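Vascular protein tyrosine phosphatase 1 (PDB 3I36) probably catalyses the hydrolysis of phosphotyrosine in proteins to tyrosine and phosphate, through the cytoplasmic catalytic domain of a membrane receptor, the part crystallised here. Local coordinates at residues A[73-78]-A[150-155]; A[85-90]-A[133-138]; A[99-104]-A[281-286]; A[113-118]-A[237-242]. One frame throughout, in Å; residues are numbered along the deposited sequence.

Interaction 1. Residues A[73-78]-A[150-155]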
loop_
_atom_site.group_PDB
_atom_site.type_symbol
_atom_site.label_atom_id
_atom_site.label_comp_id
_atom_site.label_asym_id
_atom_site.label_seq_id
_atom_site.Cartn_x
_atom_site.Cartn_y
_atom_site.Cartn_z
ATOM N N LYS A 73 -11.279 -1.273 15.456
ATOM C CA LYS A 73 -10.834 -1.955 14.250
ATOM C C LYS A 73 -9.755 -1.126 13.573
ATOM O O LYS A 73 -9.222 -1.496 12.531
ATOM C CB LYS A 73 -12.013 -2.180 13.308
ATOM C CG LYS A 73 -13.168 -2.952 13.927
ATOM C CD LYS A 73 -14.332 -2.992 12.947
ATOM C CE LYS A 73 -15.548 -3.705 13.533
ATOM N NZ LYS A 73 -16.675 -3.616 12.560
ATOM N N ASN A 74 -9.443 0.012 14.174
ATOM C CA ASN A 74 -8.388 0.866 13.664
ATOM C C ASN A 74 -7.128 0.678 14.466
ATOM O O ASN A 74 -7.149 0.758 15.692
ATOM C CB ASN A 74 -8.815 2.318 13.742
ATOM C CG ASN A 74 -10.051 2.581 12.947
ATOM O OD1 ASN A 74 -10.193 2.080 11.840
ATOM N ND2 ASN A 74 -10.957 3.367 13.507
ATOM N N ARG A 75 -6.034 0.415 13.772
ATOM C CA ARG A 75 -4.772 0.225 14.445
ATOM C C ARG A 75 -4.332 1.513 15.107
ATOM O O ARG A 75 -3.904 1.523 16.260
ATOM C CB ARG A 75 -3.709 -0.225 13.451
ATOM C CG ARG A 75 -2.331 -0.406 14.090
ATOM C CD ARG A 75 -1.364 -1.099 13.127
ATOM N NE ARG A 75 -1.690 -2.517 12.949
ATOM C CZ ARG A 75 -1.424 -3.453 13.852
ATOM N NH1 ARG A 75 -0.828 -3.122 15.001
ATOM N NH2 ARG A 75 -1.751 -4.714 13.617
ATOM N N TYR A 76 -4.428 2.606 14.364
ATOM C CA TYR A 76 -4.082 3.926 14.897
ATOM C C TYR A 76 -5.282 4.842 14.812
ATOM O O TYR A 76 -5.916 4.939 13.769
ATOM C CB TYR A 76 -2.921 4.529 14.102
ATOM C CG TYR A 76 -1.734 3.614 14.064
ATOM C CD1 TYR A 76 -0.955 3.416 15.203
ATOM C CD2 TYR A 76 -1.395 2.929 12.905
ATOM C CE1 TYR A 76 0.122 2.579 15.184
ATOM C CE2 TYR A 76 -0.310 2.074 12.880
ATOM C CZ TYR A 76 0.445 1.905 14.022
ATOM O OH TYR A 76 1.526 1.054 14.011
ATOM N N ASN A 77 -5.589 5.514 15.912
ATOM C CA ASN A 77 -6.790 6.336 15.976
ATOM C C ASN A 77 -6.755 7.519 15.016
ATOM O O ASN A 77 -7.791 8.092 14.682
ATOM C CB ASN A 77 -7.005 6.834 17.406
ATOM C CG ASN A 77 -8.383 7.421 17.608
ATOM O OD1 ASN A 77 -9.347 7.003 16.964
ATOM N ND2 ASN A 77 -8.486 8.402 18.501
ATOM N N ASN A 78 -5.562 7.884 14.569
ATOM C CA ASN A 78 -5.423 9.008 13.650
ATOM C C ASN A 78 -5.122 8.559 12.229
ATOM O O ASN A 78 -4.719 9.351 11.379
ATOM C CB ASN A 78 -4.360 9.992 14.140
ATOM C CG ASN A 78 -2.966 9.398 14.135
ATOM O OD1 ASN A 78 -2.792 8.174 14.105
ATOM N ND2 ASN A 78 -1.957 10.269 14.168
ATOM N N GLY A 150 10.756 -3.848 18.602
ATOM C CA GLY A 150 10.160 -4.473 19.769
ATOM C C GLY A 150 8.689 -4.139 19.917
ATOM O O GLY A 150 8.105 -4.324 20.985
ATOM N N ARG A 151 8.088 -3.645 18.839
ATOM C CA ARG A 151 6.676 -3.282 18.849
ATOM C C ARG A 151 5.923 -3.963 17.711
ATOM O O ARG A 151 6.453 -4.126 16.613
ATOM C CB ARG A 151 6.513 -1.763 18.752
ATOM N N THR A 152 4.683 -4.359 17.983
ATOM C CA THR A 152 3.852 -5.024 16.981
ATOM C C THR A 152 3.342 -4.000 15.986
ATOM O O THR A 152 2.649 -3.051 16.344
ATOM C CB THR A 152 2.662 -5.773 17.602
ATOM O OG1 THR A 152 3.155 -6.791 18.481
ATOM C CG2 THR A 152 1.821 -6.429 16.505
ATOM N N LYS A 153 3.718 -4.186 14.733
ATOM C CA LYS A 153 3.272 -3.310 13.674
ATOM C C LYS A 153 2.146 -3.969 12.892
ATOM O O LYS A 153 1.378 -3.302 12.216
ATOM C CB LYS A 153 4.443 -2.975 12.753
ATOM C CG LYS A 153 5.494 -2.077 13.416
ATOM C CD LYS A 153 4.881 -0.725 13.752
ATOM C CE LYS A 153 5.935 0.330 13.973
ATOM N NZ LYS A 153 5.338 1.666 14.218
ATOM N N CYS A 154 2.055 -5.290 12.987
ATOM C CA CYS A 154 1.125 -6.036 12.150
ATOM C C CYS A 154 1.003 -7.452 12.668
ATOM O O CYS A 154 1.996 -8.053 13.064
ATOM C CB CYS A 154 1.625 -6.059 10.698
ATOM S SG CYS A 154 0.465 -6.855 9.547
ATOM N N GLU A 155 -0.214 -7.977 12.716
ATOM C CA GLU A 155 -0.379 -9.374 13.087
ATOM C C GLU A 155 0.200 -10.257 11.997
ATOM O O GLU A 155 0.211 -9.883 10.837
ATOM C CB GLU A 155 -1.851 -9.726 13.318
ATOM C CG GLU A 155 -2.396 -9.090 14.573
ATOM C CD GLU A 155 -1.558 -9.453 15.780
ATOM O OE1 GLU A 155 -1.462 -10.657 16.082
ATOM O OE2 GLU A 155 -0.990 -8.540 16.416
HETATM O O HOH W 1 -1.580 -6.170 15.943
HETATM O O HOH W 2 0.547 -0.866 16.110
#
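The R75 guanidinium lies with one face over the backbone of K153 and C154. K153 O sits over the centre of the plane, 3.2 Å from R75 CZ, and farther along R75 NH2 touches C154 CA at 3.5 Å. A carbonyl oxygen against the face of a cation should be favourable electrostatically, but the N-H groups point elsewhere: NE binds G119 O, and two waters lie in the guanidinium plane at its edge. One accepts from R75 NH2 (2.7 Å) and donates to E155 OE2 (2.5 Å), bridging the opposite charges. The other accepts from R75 NH1 (2.9 Å), donates to T152 O (3.0 Å) and also bonds Y76 OH. A bend at chi3 (-72°) turns the otherwise extended arginine so that its flat end covers the other loop. Beside it, Y76 crosses K153 at about a right angle, its OH 3.8 Å from K153 CD. The sequence KNRY is the phosphotyrosine-recognition loop of this family, consistent with Y76 lying against A246 of the likely substrate-binding loop. Residues 73-78 follow helix 68-71 on the way to strand 86-88, while 150-155 belongs to the long connection between strands 139-142 and 164-166.

Interaction 2. Residues A[85-90]-A[133-138]; sequences SRVKLS and WEKNVY
K135, where the chain leaves helix 125-134 through a Schellman motif with N136 at positive phi, stretches across to strand 86-88. Its CB points at the strand, and a bend at chi2 (-50°) lays the remaining chain alongside V87, the two side chains running in opposite directions. CG meets V87 CG1 at 3.8 Å; CD carries the chain on, and CE touches the same methyl at 3.7 Å. At the tip, NZ donates to K88 O (2.7 Å), nearly along the C=O axis (C=O...N angle 162°). The apolar length of the lysine thus packs on valine while its charge ends on a backbone carbonyl.

One residue earlier, the last helical residue, E134, reaches out with its chain extended beyond CG and crosses L89 at about a right angle, OE1 lying 3.7 Å from L89 CB. Its carboxylate faces S90, whose OG is modelled doubtfully close to E134 OE2. The sound bond is the backbone's: S90 N donates to the syn lone pair of E134 OE1 at 2.8 Å.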
loop_
_atom_site.group_PDB
_atom_site.type_symbol
_atom_site.label_atom_id
_atom_site.label_comp_id
_atom_site.label_asym_id
_atom_site.label_seq_id
_atom_site.Cartn_x
_atom_site.Cartn_y
_atom_site.Cartn_z
ATOM N N SER A 85 -13.718 6.651 0.050
ATOM C CA SER A 85 -12.850 5.709 -0.631
ATOM C C SER A 85 -12.700 4.419 0.153
ATOM O O SER A 85 -11.957 3.528 -0.251
ATOM C CB SER A 85 -11.460 6.335 -0.799
ATOM O OG SER A 85 -10.954 6.728 0.474
ATOM N N ARG A 86 -13.395 4.318 1.280
ATOM C CA ARG A 86 -13.141 3.200 2.163
ATOM C C ARG A 86 -13.641 1.914 1.522
ATOM O O ARG A 86 -14.609 1.909 0.751
ATOM C CB ARG A 86 -13.768 3.422 3.548
ATOM C CG ARG A 86 -15.268 3.287 3.581
ATOM C CD ARG A 86 -15.764 3.443 5.004
ATOM N NE ARG A 86 -17.205 3.299 5.072
ATOM C CZ ARG A 86 -17.811 2.192 5.485
ATOM N NH1 ARG A 86 -17.091 1.147 5.868
ATOM N NH2 ARG A 86 -19.129 2.139 5.511
ATOM N N VAL A 87 -12.954 0.828 1.832
ATOM C CA VAL A 87 -13.342 -0.474 1.336
ATOM C C VAL A 87 -14.494 -0.946 2.209
ATOM O O VAL A 87 -14.356 -1.036 3.423
ATOM C CB VAL A 87 -12.172 -1.455 1.428
ATOM C CG1 VAL A 87 -12.598 -2.831 0.972
ATOM C CG2 VAL A 87 -10.967 -0.933 0.608
ATOM N N LYS A 88 -15.629 -1.243 1.591
ATOM C CA LYS A 88 -16.799 -1.674 2.344
ATOM C C LYS A 88 -16.984 -3.161 2.161
ATOM O O LYS A 88 -17.079 -3.636 1.041
ATOM C CB LYS A 88 -18.043 -0.936 1.862
ATOM C CG LYS A 88 -17.982 0.557 2.090
ATOM C CD LYS A 88 -19.190 1.253 1.503
ATOM C CE LYS A 88 -18.940 2.747 1.375
ATOM N NZ LYS A 88 -20.118 3.472 0.815
ATOM N N LEU A 89 -17.023 -3.896 3.267
ATOM C CA LEU A 89 -17.194 -5.332 3.200
ATOM C C LEU A 89 -18.666 -5.690 3.269
ATOM O O LEU A 89 -19.512 -4.827 3.477
ATOM C CB LEU A 89 -16.438 -5.999 4.341
ATOM C CG LEU A 89 -14.987 -5.515 4.447
ATOM C CD1 LEU A 89 -14.301 -6.195 5.630
ATOM C CD2 LEU A 89 -14.234 -5.756 3.119
ATOM N N SER A 90 -18.961 -6.968 3.071
ATOM C CA SER A 90 -20.319 -7.460 3.171
ATOM C C SER A 90 -20.801 -7.228 4.589
ATOM O O SER A 90 -20.008 -7.076 5.520
ATOM C CB SER A 90 -20.359 -8.956 2.864
ATOM O OG SER A 90 -19.431 -9.640 3.686
ATOM N N TRP A 133 -10.881 -11.647 0.240
ATOM C CA TRP A 133 -11.762 -12.498 -0.548
ATOM C C TRP A 133 -12.751 -11.682 -1.363
ATOM O O TRP A 133 -12.847 -11.811 -2.587
ATOM C CB TRP A 133 -12.552 -13.469 0.319
ATOM C CG TRP A 133 -13.409 -14.273 -0.572
ATOM C CD1 TRP A 133 -14.744 -14.110 -0.814
ATOM C CD2 TRP A 133 -12.961 -15.303 -1.457
ATOM N NE1 TRP A 133 -15.163 -15.019 -1.765
ATOM C CE2 TRP A 133 -14.082 -15.755 -2.177
ATOM C CE3 TRP A 133 -11.715 -15.899 -1.689
ATOM C CZ2 TRP A 133 -14.000 -16.785 -3.112
ATOM C CZ3 TRP A 133 -11.632 -16.924 -2.626
ATOM C CH2 TRP A 133 -12.770 -17.355 -3.325
ATOM N N GLU A 134 -13.498 -10.830 -0.679
ATOM C CA GLU A 134 -14.591 -10.128 -1.330
ATOM C C GLU A 134 -14.114 -9.150 -2.375
ATOM O O GLU A 134 -14.834 -8.843 -3.313
ATOM C CB GLU A 134 -15.440 -9.400 -0.297
ATOM C CG GLU A 134 -16.153 -10.371 0.624
ATOM C CD GLU A 134 -16.972 -9.667 1.669
ATOM O OE1 GLU A 134 -17.026 -8.415 1.653
ATOM O OE2 GLU A 134 -17.558 -10.379 2.501
ATOM N N LYS A 135 -12.908 -8.637 -2.194
ATOM C CA LYS A 135 -12.438 -7.609 -3.105
ATOM C C LYS A 135 -11.488 -8.161 -4.156
ATOM O O LYS A 135 -10.859 -7.402 -4.877
ATOM C CB LYS A 135 -11.813 -6.446 -2.347
ATOM C CG LYS A 135 -12.752 -5.831 -1.330
ATOM C CD LYS A 135 -14.130 -5.518 -1.943
ATOM C CE LYS A 135 -15.033 -4.825 -0.915
ATOM N NZ LYS A 135 -16.457 -4.731 -1.348
ATOM N N ASN A 136 -11.406 -9.483 -4.248
ATOM C CA ASN A 136 -10.750 -10.103 -5.386
ATOM C C ASN A 136 -9.248 -9.868 -5.353
ATOM O O ASN A 136 -8.617 -9.699 -6.391
ATOM C CB ASN A 136 -11.336 -9.537 -6.684
ATOM C CG ASN A 136 -11.056 -10.415 -7.875
ATOM O OD1 ASN A 136 -11.072 -11.632 -7.758
ATOM N ND2 ASN A 136 -10.791 -9.799 -9.032
ATOM N N VAL A 137 -8.678 -9.854 -4.155
ATOM C CA VAL A 137 -7.254 -9.619 -3.999
ATOM C C VAL A 137 -6.470 -10.886 -4.294
ATOM O O VAL A 137 -6.725 -11.917 -3.697
ATOM C CB VAL A 137 -6.951 -9.127 -2.571
ATOM C CG1 VAL A 137 -5.458 -9.024 -2.340
ATOM C CG2 VAL A 137 -7.599 -7.763 -2.376
ATOM N N TYR A 138 -5.526 -10.797 -5.227
ATOM C CA TYR A 138 -4.655 -11.919 -5.564
ATOM C C TYR A 138 -3.236 -11.621 -5.094
ATOM O O TYR A 138 -2.397 -12.505 -5.004
ATOM C CB TYR A 138 -4.614 -12.124 -7.066
ATOM C CG TYR A 138 -5.756 -12.943 -7.609
ATOM C CD1 TYR A 138 -7.052 -12.472 -7.564
ATOM C CD2 TYR A 138 -5.525 -14.176 -8.180
ATOM C CE1 TYR A 138 -8.107 -13.231 -8.082
ATOM C CE2 TYR A 138 -6.555 -14.936 -8.692
ATOM C CZ TYR A 138 -7.839 -14.460 -8.646
ATOM O OH TYR A 138 -8.856 -15.227 -9.166
#

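Interaction 3. Residues A[99-104]-A[281-286]; sequences YINANY and MHRPLM
The backbone turns a corner at N101, the centre of an inverse gamma turn, then runs past the 281-286 loop, N103 CA coming within 6.2 Å of R283 CA, where a type II turn begins. Across this gap R283 reaches out straight, extended from CG to NE with CG anti to the backbone N (chi1 -174°). Its NH1 and NH2 both close on a single acceptor, N101 OD1, each at 2.8 Å. That oxygen lies in the guanidinium plane, yet the amide stands 85° to it. N101 ND2 binds V79 O and N74 OD1, which fixes the amide's rotation with the oxygen facing the arginine. The buried guanidinium is also held by A246 O, from NH2, and G247 O, from NE. It ties this corner to the signature loop that probably binds the substrate phosphate. At the other end H282 CD2 lies 3.4 Å from Y104 O, while H282 ND1 binds D278 O. Residues 281-286 link helices 272-280 and 290-305 beside strand 102-105 of the central sheet, which strand 86-88 flanks.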
loop_
_atom_site.group_PDB
_atom_site.type_symbol
_atom_site.label_atom_id
_atom_site.label_comp_id
_atom_site.label_asym_id
_atom_site.label_seq_id
_atom_site.Cartn_x
_atom_site.Cartn_y
_atom_site.Cartn_z
ATOM N N TYR A 99 -17.016 -2.700 7.828
ATOM C CA TYR A 99 -15.915 -1.797 8.098
ATOM C C TYR A 99 -14.577 -2.482 8.140
ATOM O O TYR A 99 -14.394 -3.497 8.815
ATOM C CB TYR A 99 -16.099 -1.037 9.408
ATOM C CG TYR A 99 -14.962 -0.085 9.593
ATOM C CD1 TYR A 99 -14.973 1.157 8.965
ATOM C CD2 TYR A 99 -13.842 -0.443 10.334
ATOM C CE1 TYR A 99 -13.913 2.027 9.087
ATOM C CE2 TYR A 99 -12.769 0.434 10.477
ATOM C CZ TYR A 99 -12.820 1.669 9.839
ATOM O OH TYR A 99 -11.775 2.539 9.955
ATOM N N ILE A 100 -13.631 -1.889 7.427
ATOM C CA ILE A 100 -12.242 -2.254 7.588
ATOM C C ILE A 100 -11.432 -1.005 7.330
ATOM O O ILE A 100 -11.813 -0.145 6.522
ATOM C CB ILE A 100 -11.827 -3.373 6.624
ATOM C CG1 ILE A 100 -10.360 -3.775 6.878
ATOM C CG2 ILE A 100 -12.067 -2.915 5.180
ATOM C CD1 ILE A 100 -10.003 -5.167 6.354
ATOM N N ASN A 101 -10.328 -0.878 8.046
ATOM C CA ASN A 101 -9.492 0.277 7.872
ATOM C C ASN A 101 -8.679 0.088 6.607
ATOM O O ASN A 101 -7.582 -0.468 6.634
ATOM C CB ASN A 101 -8.573 0.479 9.060
ATOM C CG ASN A 101 -7.904 1.828 9.013
ATOM O OD1 ASN A 101 -7.323 2.198 7.988
ATOM N ND2 ASN A 101 -8.008 2.587 10.100
ATOM N N ALA A 102 -9.265 0.520 5.498
ATOM C CA ALA A 102 -8.702 0.301 4.174
ATOM C C ALA A 102 -9.400 1.237 3.216
ATOM O O ALA A 102 -10.588 1.539 3.371
ATOM C CB ALA A 102 -8.916 -1.151 3.727
ATOM N N ASN A 103 -8.665 1.695 2.211
ATOM C CA ASN A 103 -9.260 2.514 1.169
ATOM C C ASN A 103 -8.759 2.045 -0.172
ATOM O O ASN A 103 -7.614 1.612 -0.292
ATOM C CB ASN A 103 -8.839 3.973 1.318
ATOM C CG ASN A 103 -9.355 4.584 2.582
ATOM O OD1 ASN A 103 -10.475 5.111 2.632
ATOM N ND2 ASN A 103 -8.547 4.519 3.615
ATOM N N TYR A 104 -9.615 2.169 -1.177
ATOM C CA TYR A 104 -9.187 1.967 -2.546
ATOM C C TYR A 104 -8.288 3.124 -2.896
ATOM O O TYR A 104 -8.632 4.271 -2.655
ATOM C CB TYR A 104 -10.379 1.980 -3.479
ATOM C CG TYR A 104 -11.343 0.876 -3.197
ATOM C CD1 TYR A 104 -11.082 -0.424 -3.611
ATOM C CD2 TYR A 104 -12.524 1.130 -2.516
ATOM C CE1 TYR A 104 -11.987 -1.449 -3.343
ATOM C CE2 TYR A 104 -13.421 0.130 -2.254
ATOM C CZ TYR A 104 -13.153 -1.157 -2.670
ATOM O OH TYR A 104 -14.064 -2.146 -2.386
ATOM N N MET A 281 -6.167 12.095 -1.198
ATOM C CA MET A 281 -7.604 12.227 -1.391
ATOM C C MET A 281 -8.303 10.901 -1.142
ATOM O O MET A 281 -9.535 10.831 -1.150
ATOM C CB MET A 281 -7.919 12.726 -2.804
ATOM C CG MET A 281 -7.576 14.180 -3.023
ATOM S SD MET A 281 -8.543 15.209 -1.915
ATOM C CE MET A 281 -10.209 14.753 -2.404
ATOM N N HIS A 282 -7.527 9.840 -0.937
ATOM C CA HIS A 282 -8.122 8.518 -0.727
ATOM C C HIS A 282 -7.872 7.930 0.649
ATOM O O HIS A 282 -8.613 7.074 1.110
ATOM C CB HIS A 282 -7.667 7.559 -1.817
ATOM C CG HIS A 282 -8.287 7.860 -3.137
ATOM N ND1 HIS A 282 -7.778 8.805 -3.999
ATOM C CD2 HIS A 282 -9.419 7.393 -3.713
ATOM C CE1 HIS A 282 -8.550 8.883 -5.065
ATOM N NE2 HIS A 282 -9.553 8.039 -4.917
ATOM N N ARG A 283 -6.821 8.386 1.306
ATOM C CA ARG A 283 -6.500 7.856 2.616
ATOM C C ARG A 283 -5.572 8.873 3.222
ATOM O O ARG A 283 -4.768 9.466 2.515
ATOM C CB ARG A 283 -5.779 6.522 2.468
ATOM C CG ARG A 283 -5.497 5.777 3.766
ATOM C CD ARG A 283 -5.138 4.325 3.431
ATOM N NE ARG A 283 -4.662 3.567 4.589
ATOM C CZ ARG A 283 -5.458 3.036 5.516
ATOM N NH1 ARG A 283 -6.776 3.187 5.433
ATOM N NH2 ARG A 283 -4.932 2.354 6.519
ATOM N N PRO A 284 -5.694 9.098 4.528
ATOM C CA PRO A 284 -4.831 10.079 5.172
ATOM C C PRO A 284 -3.386 9.654 5.091
ATOM O O PRO A 284 -3.075 8.457 4.990
ATOM C CB PRO A 284 -5.278 10.014 6.644
ATOM C CG PRO A 284 -5.956 8.690 6.775
ATOM C CD PRO A 284 -6.674 8.542 5.471
ATOM N N LEU A 285 -2.510 10.652 5.115
ATOM C CA LEU A 285 -1.104 10.454 5.426
ATOM C C LEU A 285 -0.320 9.657 4.394
ATOM O O LEU A 285 0.828 9.312 4.637
ATOM C CB LEU A 285 -0.983 9.770 6.789
ATOM C CG LEU A 285 -1.473 10.624 7.949
ATOM C CD1 LEU A 285 -1.550 9.806 9.208
ATOM C CD2 LEU A 285 -0.551 11.843 8.130
ATOM N N MET A 286 -0.933 9.338 3.260
ATOM C CA MET A 286 -0.237 8.540 2.258
ATOM C C MET A 286 1.073 9.228 1.929
ATOM O O MET A 286 1.074 10.408 1.579
ATOM C CB MET A 286 -1.089 8.378 1.004
ATOM C CG MET A 286 -2.461 7.774 1.284
ATOM S SD MET A 286 -2.322 6.232 2.213
ATOM C CE MET A 286 -1.457 5.244 1.023
#

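Interaction 4. Residues A[113-118]-A[237-242]; sequences DFIATQ and ESPILV
D113 O accepts from I240 N at 2.8 Å and from a water at 2.7 Å; P239 CA adds a CH-O contact at 3.3 Å. The same water donates to S238 O, joining the two segments just where they begin to pair. Beyond it, strands 114-117 and 240-243 run parallel in the central mixed sheet of the tyrosine phosphatase fold, the axes of 114-117 and 240-242 being 20° apart. I115, opposite L241, carries the pairing with both its backbone groups: I115 N binds I240 O, and I115 O takes V242 N at 2.8 Å. T117 N then closes on V242 O.

On one face F114 lies side by side with I240, its CE2 3.7 Å from I240 CD1, while its CD2 meets V242 CG2 at 3.6 Å. Helix 249-267 covers this side. Strand 240-243 runs directly into the signature loop with C244, the probable phosphocysteine nucleophile. On the other face I115 packs along the ring of P239, and helix 125-134 covers L241 and T117. T117 OG1, anti to the backbone N (chi1 -170°), binds N101 O. This leaves the methyl turned to the leucine, and T117 CG2 presses L241 CD2 at 3.4 Å, tighter than usual van der Waals contact.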
loop_
_atom_site.group_PDB
_atom_site.type_symbol
_atom_site.label_atom_id
_atom_site.label_comp_id
_atom_site.label_asym_id
_atom_site.label_seq_id
_atom_site.Cartn_x
_atom_site.Cartn_y
_atom_site.Cartn_z
ATOM N N ASP A 113 -6.979 0.207 -8.365
ATOM C CA ASP A 113 -5.799 -0.628 -8.584
ATOM C C ASP A 113 -5.249 -1.153 -7.284
ATOM O O ASP A 113 -4.625 -2.209 -7.247
ATOM C CB ASP A 113 -4.708 0.155 -9.296
ATOM C CG ASP A 113 -5.043 0.405 -10.737
ATOM O OD1 ASP A 113 -4.350 1.228 -11.353
ATOM O OD2 ASP A 113 -6.012 -0.219 -11.236
ATOM N N PHE A 114 -5.452 -0.395 -6.216
ATOM C CA PHE A 114 -4.884 -0.761 -4.937
ATOM C C PHE A 114 -5.925 -0.680 -3.857
ATOM O O PHE A 114 -6.878 0.068 -3.957
ATOM C CB PHE A 114 -3.766 0.209 -4.539
ATOM C CG PHE A 114 -2.574 0.149 -5.428
ATOM C CD1 PHE A 114 -2.450 1.023 -6.490
ATOM C CD2 PHE A 114 -1.573 -0.789 -5.206
ATOM C CE1 PHE A 114 -1.337 0.977 -7.310
ATOM C CE2 PHE A 114 -0.460 -0.839 -6.029
ATOM C CZ PHE A 114 -0.343 0.049 -7.073
ATOM N N ILE A 115 -5.697 -1.441 -2.805
ATOM C CA ILE A 115 -6.327 -1.163 -1.538
ATOM C C ILE A 115 -5.191 -0.909 -0.583
ATOM O O ILE A 115 -4.289 -1.739 -0.443
ATOM C CB ILE A 115 -7.131 -2.334 -1.043
ATOM C CG1 ILE A 115 -8.366 -2.510 -1.919
ATOM C CG2 ILE A 115 -7.514 -2.114 0.427
ATOM C CD1 ILE A 115 -9.086 -3.807 -1.676
ATOM N N ALA A 116 -5.200 0.260 0.039
ATOM C CA ALA A 116 -4.243 0.526 1.095
ATOM C C ALA A 116 -4.947 0.223 2.403
ATOM O O ALA A 116 -6.045 0.704 2.661
ATOM C CB ALA A 116 -3.778 1.977 1.067
ATOM N N THR A 117 -4.313 -0.582 3.230
ATOM C CA THR A 117 -4.932 -0.942 4.482
ATOM C C THR A 117 -3.873 -1.031 5.559
ATOM O O THR A 117 -2.683 -1.095 5.262
ATOM C CB THR A 117 -5.700 -2.273 4.345
ATOM O OG1 THR A 117 -6.492 -2.486 5.516
ATOM C CG2 THR A 117 -4.734 -3.444 4.163
ATOM N N GLN A 118 -4.306 -1.026 6.814
ATOM C CA GLN A 118 -3.384 -1.141 7.920
ATOM C C GLN A 118 -2.975 -2.598 8.082
ATOM O O GLN A 118 -3.651 -3.507 7.591
ATOM C CB GLN A 118 -4.077 -0.691 9.192
ATOM C CG GLN A 118 -5.197 -1.630 9.582
ATOM C CD GLN A 118 -6.010 -1.121 10.753
ATOM O OE1 GLN A 118 -5.972 0.064 11.091
ATOM N NE2 GLN A 118 -6.775 -2.012 11.362
ATOM N N GLU A 237 -9.668 -6.133 -12.448
ATOM C CA GLU A 237 -10.321 -5.636 -11.258
ATOM C C GLU A 237 -9.882 -6.444 -10.064
ATOM O O GLU A 237 -10.700 -6.897 -9.266
ATOM C CB GLU A 237 -11.841 -5.709 -11.417
ATOM C CG GLU A 237 -12.357 -5.094 -12.706
ATOM C CD GLU A 237 -13.871 -5.110 -12.778
ATOM O OE1 GLU A 237 -14.516 -4.825 -11.743
ATOM O OE2 GLU A 237 -14.417 -5.402 -13.864
ATOM N N SER A 238 -8.583 -6.663 -9.956
ATOM C CA SER A 238 -8.039 -7.295 -8.765
ATOM C C SER A 238 -7.089 -6.300 -8.120
ATOM O O SER A 238 -5.971 -6.116 -8.583
ATOM C CB SER A 238 -7.296 -8.587 -9.119
ATOM O OG SER A 238 -6.591 -9.074 -7.985
ATOM N N PRO A 239 -7.550 -5.638 -7.051
ATOM C CA PRO A 239 -6.772 -4.596 -6.383
ATOM C C PRO A 239 -5.572 -5.234 -5.728
ATOM O O PRO A 239 -5.679 -6.351 -5.194
ATOM C CB PRO A 239 -7.723 -4.085 -5.284
ATOM C CG PRO A 239 -9.043 -4.642 -5.590
ATOM C CD PRO A 239 -8.832 -5.893 -6.384
ATOM N N ILE A 240 -4.441 -4.548 -5.767
ATOM C CA ILE A 240 -3.295 -5.013 -5.007
ATOM C C ILE A 240 -3.502 -4.492 -3.600
ATOM O O ILE A 240 -3.692 -3.291 -3.390
ATOM C CB ILE A 240 -1.968 -4.462 -5.557
ATOM C CG1 ILE A 240 -1.805 -4.876 -7.031
ATOM C CG2 ILE A 240 -0.782 -4.953 -4.712
ATOM C CD1 ILE A 240 -0.755 -4.071 -7.732
ATOM N N LEU A 241 -3.477 -5.395 -2.635
ATOM C CA LEU A 241 -3.676 -4.984 -1.257
ATOM C C LEU A 241 -2.292 -4.655 -0.733
ATOM O O LEU A 241 -1.396 -5.495 -0.739
ATOM C CB LEU A 241 -4.315 -6.107 -0.456
ATOM C CG LEU A 241 -4.701 -5.825 0.996
ATOM C CD1 LEU A 241 -5.456 -7.027 1.512
ATOM C CD2 LEU A 241 -3.488 -5.575 1.881
ATOM N N VAL A 242 -2.109 -3.411 -0.322
ATOM C CA VAL A 242 -0.804 -2.973 0.144
ATOM C C VAL A 242 -0.967 -2.520 1.566
ATOM O O VAL A 242 -1.918 -1.827 1.886
ATOM C CB VAL A 242 -0.265 -1.814 -0.686
ATOM C CG1 VAL A 242 1.171 -1.451 -0.228
ATOM C CG2 VAL A 242 -0.264 -2.192 -2.148
HETATM O O HOH W 3 -4.716 -3.855 -9.370
#

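Overall arrangement
Interactions 3 and 4 are buried, interaction 2 partly so, and interaction 1 lies at the surface. Their chemistry follows: backbone bonds and apolar packing within the sheet in 4, a buried arginine on an amide oxygen in 3, charged side chains at a helix end in 2, waters between loops in 1. Interactions 3 and 4 meet in the sheet, where N103 O accepts from A116 N. Q118 passes the connection outward, binding K73 O and R75 N of interaction 1, whose N74 also grips Y99 and N101. Interaction 2 reaches 4 through N136, bound to E237 and S238, and 3 through S85 OG, bonded to H282 O. Interactions 1, 3 and 4 approach the probable phosphate-binding loop.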